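Capsid protein (Infectious hypodermal and hematopoietic necrosis virus, PDB 3N7X) assembles in sixty copies into the icosahedral shell of a shrimp densovirus, binds calcium and probably encloses the viral genome. Local coordinates at residues 149-154 against 199-204; 160-165 against 181-186. All blocks are in the same frame, centred on the assembly; numbering follows the deposited sequence.

Contact 1: 149-154 against 199-204; sequences LEIFKD and FMEQMR
The backbone N of L149 gives a nearly straight bond to M203 O (2.9 Å, 172°), and M203 N returns one to L149 O. The same exchange joins I151 to E201, where I151 N lies 2.9 Å from E201 O. At the K153–F199 end both bonds stretch, K153 N standing 3.3 Å from F199 O and well above that carbonyl's plane. The side chains also meet. The extended K153 chain runs over one face of the F199 ring, its CD making a CH-pi contact 3.9 Å from the ring centroid and its NZ a cation-pi contact at 4.7 Å. E201 OE2 meets the edge of this ring in plane, while its carboxylate is held by Y211 and K209. Beyond E201 on this face, I151 CD1 rests 4.1 Å from M203 CB, and L149 and M203 reach on to strand 111-131. On the other face M200 lies alongside F152, in an oblique Met-aromatic contact with SD 5.1 Å from the ring centroid. CG of M200 is anti to its backbone N (chi1 172°) and the chain stays extended, bringing CE to 3.6 Å from E150 OE2; R267 bridges OE1, while S269 and, from a neighbouring subunit, Y55 bond to OE2. Regular antiparallel pairing, with one face turned to a second sheet, fits the E and F strands of the viral jelly-roll barrel.

Contact 2: 160-165 against 181-186; sequences NQLSTK and VTVQST
One direct hydrogen bond and one water join the backbones of S163 and T182. T182 N donates to S163 O at 3.0 Å (159°). The return link is indirect: S163 N and T182 O are 4.5 Å apart, and a water between them accepts from S163 N at 2.9 Å and donates to T182 O at 2.8 Å. Next to this pair, T164 and V181 form a non-hydrogen-bonded antiparallel pair whose side chains diverge.

Apolar contact centres on L162. V181 crosses it at about a right angle and presses CG1 to 3.5 Å from L162 CB; chi1 of 170° turns this methyl away from V181 N and against S163 O. On L162, CD1 packs between V181 CG1 and V183 CG1 (3.9 Å from the latter), whereas CD2 lies 3.6 Å from T182 O. C323 of strand 322-324 adds to the packing round L162.

T182 OG1 touches the backbone of K165, 3.8 Å from its CA, without a hydrogen bond between them. The hydroxyls bond elsewhere: S163 OG to K322, T164 OG1 to E166 O and N321 O, and T182 OG1 weakly to N70.

The chemistry implies a short pairing that is already parting. Past T182 the second segment leaves the sheet, the water takes up both backbone groups that the separation puts beyond direct bonding, and L162 follows the departing chain as far as V183.

In the fold
From the N terminus, strand 70-74 comes first, well before strand 149-153, after which the chain turns into strand 161-164. Helix 171-176 follows, and strand 179-182 pairs with 161-164 in contact 2, closing a short loop of 15 intervening residues. After helix 192-196, strand 199-203 comes back to 149-153 and closes contact 1, so contact 2 is nested wholly inside the larger loop; strand 264-268 follows both. Both contacts belong to one antiparallel sheet, with centres 18 Å apart. Strands 264-268 and 70-74 lie between the two pairs, 264-268 beside 149-153 and 70-74 beside 179-182. Within this chain contact 1 includes one outermost strand, 199-203, while contact 2 lies one strand in from the other, 322-324.

Contact 1: 149-154 against 199-204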
# COMPACT_ATOMS: atom_id res chain seq x y z
N LEU A 149 -79.09 42.28 -33.37
CA LEU A 149 -78.72 43.36 -34.28
C LEU A 149 -77.66 42.86 -35.26
O LEU A 149 -76.81 42.04 -34.90
CB LEU A 149 -78.15 44.52 -33.46
CG LEU A 149 -77.72 45.80 -34.18
CD1 LEU A 149 -78.94 46.54 -34.69
CD2 LEU A 149 -76.93 46.68 -33.22
N GLU A 150 -77.71 43.34 -36.50
CA GLU A 150 -76.73 42.96 -37.51
C GLU A 150 -75.78 44.14 -37.73
O GLU A 150 -76.22 45.28 -37.84
CB GLU A 150 -77.42 42.59 -38.83
CG GLU A 150 -78.46 41.49 -38.70
CD GLU A 150 -79.07 41.08 -40.04
OE1 GLU A 150 -79.24 41.95 -40.93
OE2 GLU A 150 -79.41 39.88 -40.20
N ILE A 151 -74.48 43.85 -37.78
CA ILE A 151 -73.47 44.88 -37.99
C ILE A 151 -72.64 44.54 -39.22
O ILE A 151 -72.10 43.43 -39.32
CB ILE A 151 -72.57 45.00 -36.74
CG1 ILE A 151 -73.43 45.32 -35.52
CG2 ILE A 151 -71.50 46.07 -36.95
CD1 ILE A 151 -72.69 45.27 -34.21
N PHE A 152 -72.53 45.49 -40.14
CA PHE A 152 -71.80 45.29 -41.39
C PHE A 152 -70.66 46.29 -41.63
O PHE A 152 -70.63 47.38 -41.06
CB PHE A 152 -72.76 45.42 -42.57
CG PHE A 152 -73.96 44.51 -42.51
CD1 PHE A 152 -73.88 43.19 -42.96
CD2 PHE A 152 -75.18 44.98 -42.03
CE1 PHE A 152 -75.00 42.36 -42.93
CE2 PHE A 152 -76.30 44.15 -42.00
CZ PHE A 152 -76.21 42.84 -42.45
N LYS A 153 -69.74 45.88 -42.49
CA LYS A 153 -68.60 46.70 -42.92
C LYS A 153 -68.41 46.33 -44.39
O LYS A 153 -68.49 45.15 -44.76
CB LYS A 153 -67.32 46.35 -42.15
CG LYS A 153 -67.28 46.79 -40.70
CD LYS A 153 -65.95 46.37 -40.07
CE LYS A 153 -65.87 46.69 -38.58
NZ LYS A 153 -64.53 46.36 -38.00
N ASP A 154 -68.18 47.33 -45.23
CA ASP A 154 -67.99 47.10 -46.65
C ASP A 154 -66.53 46.78 -46.93
O ASP A 154 -65.77 47.63 -47.39
CB ASP A 154 -68.44 48.33 -47.44
CG ASP A 154 -68.15 48.22 -48.93
OD1 ASP A 154 -68.05 47.09 -49.45
OD2 ASP A 154 -68.03 49.29 -49.59
N PHE A 199 -68.11 41.92 -44.40
CA PHE A 199 -68.00 41.70 -42.97
C PHE A 199 -69.36 41.74 -42.31
O PHE A 199 -70.18 42.61 -42.60
CB PHE A 199 -67.12 42.77 -42.34
CG PHE A 199 -67.11 42.74 -40.84
CD1 PHE A 199 -66.11 42.05 -40.15
CD2 PHE A 199 -68.09 43.40 -40.11
CE1 PHE A 199 -66.09 42.03 -38.75
CE2 PHE A 199 -68.08 43.38 -38.71
CZ PHE A 199 -67.08 42.69 -38.03
N MET A 200 -69.60 40.81 -41.40
CA MET A 200 -70.87 40.78 -40.70
C MET A 200 -70.75 40.09 -39.36
O MET A 200 -70.08 39.07 -39.23
CB MET A 200 -71.93 40.06 -41.54
CG MET A 200 -73.22 39.82 -40.77
SD MET A 200 -74.41 38.73 -41.58
CE MET A 200 -75.88 39.05 -40.61
N GLU A 201 -71.41 40.66 -38.35
CA GLU A 201 -71.41 40.06 -37.03
C GLU A 201 -72.71 40.42 -36.35
O GLU A 201 -73.39 41.37 -36.76
CB GLU A 201 -70.21 40.50 -36.20
CG GLU A 201 -70.26 41.89 -35.60
CD GLU A 201 -69.04 42.17 -34.73
OE1 GLU A 201 -68.79 41.39 -33.78
OE2 GLU A 201 -68.32 43.16 -34.99
N GLN A 202 -73.08 39.65 -35.34
CA GLN A 202 -74.32 39.89 -34.62
C GLN A 202 -74.06 40.41 -33.22
O GLN A 202 -73.01 40.17 -32.64
CB GLN A 202 -75.11 38.58 -34.51
CG GLN A 202 -75.38 37.89 -35.82
CD GLN A 202 -76.09 36.56 -35.64
OE1 GLN A 202 -76.45 36.19 -34.51
NE2 GLN A 202 -76.31 35.84 -36.74
N MET A 203 -75.03 41.15 -32.69
CA MET A 203 -74.93 41.65 -31.34
C MET A 203 -76.22 41.31 -30.62
O MET A 203 -77.31 41.58 -31.13
CB MET A 203 -74.73 43.16 -31.31
CG MET A 203 -74.66 43.70 -29.88
SD MET A 203 -74.51 45.49 -29.79
CE MET A 203 -74.35 45.75 -27.98
N ARG A 204 -76.10 40.70 -29.45
CA ARG A 204 -77.27 40.35 -28.67
C ARG A 204 -77.04 40.65 -27.20
O ARG A 204 -75.96 41.12 -26.82
CB ARG A 204 -77.63 38.88 -28.86
CG ARG A 204 -76.44 37.98 -29.09
CD ARG A 204 -76.84 36.50 -29.05
NE ARG A 204 -77.70 36.07 -30.16
CZ ARG A 204 -77.35 36.10 -31.44
NH1 ARG A 204 -76.15 36.56 -31.79
NH2 ARG A 204 -78.18 35.63 -32.38

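Contact 2: 160-165 against 181-186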
# COMPACT_ATOMS: atom_id res chain seq x y z
N ASN A 160 -68.43 53.67 -52.62
CA ASN A 160 -67.46 54.75 -52.46
C ASN A 160 -68.13 55.90 -51.71
O ASN A 160 -67.59 56.41 -50.73
CB ASN A 160 -66.98 55.24 -53.82
CG ASN A 160 -66.18 54.20 -54.57
OD1 ASN A 160 -66.25 54.11 -55.80
ND2 ASN A 160 -65.41 53.41 -53.84
N GLN A 161 -69.30 56.30 -52.18
CA GLN A 161 -70.03 57.41 -51.57
C GLN A 161 -71.53 57.16 -51.47
O GLN A 161 -72.17 56.72 -52.43
CB GLN A 161 -69.78 58.68 -52.38
CG GLN A 161 -70.40 59.93 -51.78
CD GLN A 161 -70.30 61.14 -52.70
OE1 GLN A 161 -69.25 61.41 -53.29
NE2 GLN A 161 -71.40 61.89 -52.81
N LEU A 162 -72.10 57.45 -50.31
CA LEU A 162 -73.53 57.25 -50.11
C LEU A 162 -74.16 58.50 -49.52
O LEU A 162 -73.46 59.38 -49.01
CB LEU A 162 -73.77 56.07 -49.17
CG LEU A 162 -73.12 54.75 -49.58
CD1 LEU A 162 -73.33 53.74 -48.46
CD2 LEU A 162 -73.71 54.24 -50.89
N SER A 163 -75.48 58.58 -49.60
CA SER A 163 -76.22 59.70 -49.05
C SER A 163 -77.11 59.21 -47.93
O SER A 163 -77.52 58.05 -47.92
CB SER A 163 -77.11 60.35 -50.12
OG SER A 163 -76.34 61.07 -51.06
N THR A 164 -77.40 60.09 -46.98
CA THR A 164 -78.27 59.75 -45.87
C THR A 164 -79.68 59.65 -46.46
O THR A 164 -79.96 60.27 -47.48
CB THR A 164 -78.25 60.86 -44.81
OG1 THR A 164 -78.32 62.13 -45.47
CG2 THR A 164 -76.97 60.80 -44.00
N LYS A 165 -80.55 58.86 -45.84
CA LYS A 165 -81.91 58.73 -46.35
C LYS A 165 -82.56 60.12 -46.34
O LYS A 165 -83.25 60.49 -47.29
CB LYS A 165 -82.72 57.76 -45.48
CG LYS A 165 -84.08 57.44 -46.08
CD LYS A 165 -84.89 56.52 -45.17
CE LYS A 165 -86.26 56.23 -45.75
NZ LYS A 165 -87.08 55.39 -44.83
N VAL A 181 -78.57 55.47 -43.84
CA VAL A 181 -77.85 55.76 -45.07
C VAL A 181 -78.38 54.81 -46.14
O VAL A 181 -78.56 53.62 -45.88
CB VAL A 181 -76.33 55.54 -44.89
CG1 VAL A 181 -75.63 55.61 -46.23
CG2 VAL A 181 -75.76 56.59 -43.96
N THR A 182 -78.65 55.34 -47.32
CA THR A 182 -79.16 54.50 -48.40
C THR A 182 -77.99 53.78 -49.06
O THR A 182 -77.13 54.41 -49.68
CB THR A 182 -79.91 55.35 -49.45
OG1 THR A 182 -81.03 55.99 -48.82
CG2 THR A 182 -80.42 54.47 -50.58
N VAL A 183 -77.97 52.46 -48.93
CA VAL A 183 -76.90 51.66 -49.51
C VAL A 183 -77.25 51.07 -50.88
O VAL A 183 -76.36 50.82 -51.69
CB VAL A 183 -76.49 50.52 -48.54
CG1 VAL A 183 -75.97 51.11 -47.25
CG2 VAL A 183 -77.67 49.63 -48.26
N GLN A 184 -78.54 50.85 -51.12
CA GLN A 184 -79.02 50.30 -52.39
C GLN A 184 -80.44 50.77 -52.63
O GLN A 184 -81.39 50.10 -52.21
CB GLN A 184 -79.02 48.77 -52.37
CG GLN A 184 -77.76 48.12 -52.88
CD GLN A 184 -77.34 48.67 -54.23
OE1 GLN A 184 -78.19 48.96 -55.08
NE2 GLN A 184 -76.04 48.79 -54.44
N SER A 185 -80.58 51.90 -53.30
CA SER A 185 -81.91 52.46 -53.57
C SER A 185 -82.86 51.50 -54.28
O SER A 185 -84.08 51.63 -54.13
CB SER A 185 -81.77 53.74 -54.40
OG SER A 185 -81.12 53.47 -55.63
N THR A 186 -82.33 50.54 -55.02
CA THR A 186 -83.17 49.59 -55.74
C THR A 186 -83.32 48.22 -55.07
O THR A 186 -83.90 47.30 -55.65
CB THR A 186 -82.64 49.34 -57.17
OG1 THR A 186 -81.36 48.69 -57.10
CG2 THR A 186 -82.50 50.66 -57.92
O HOH W 1 -76.94 56.70 -51.24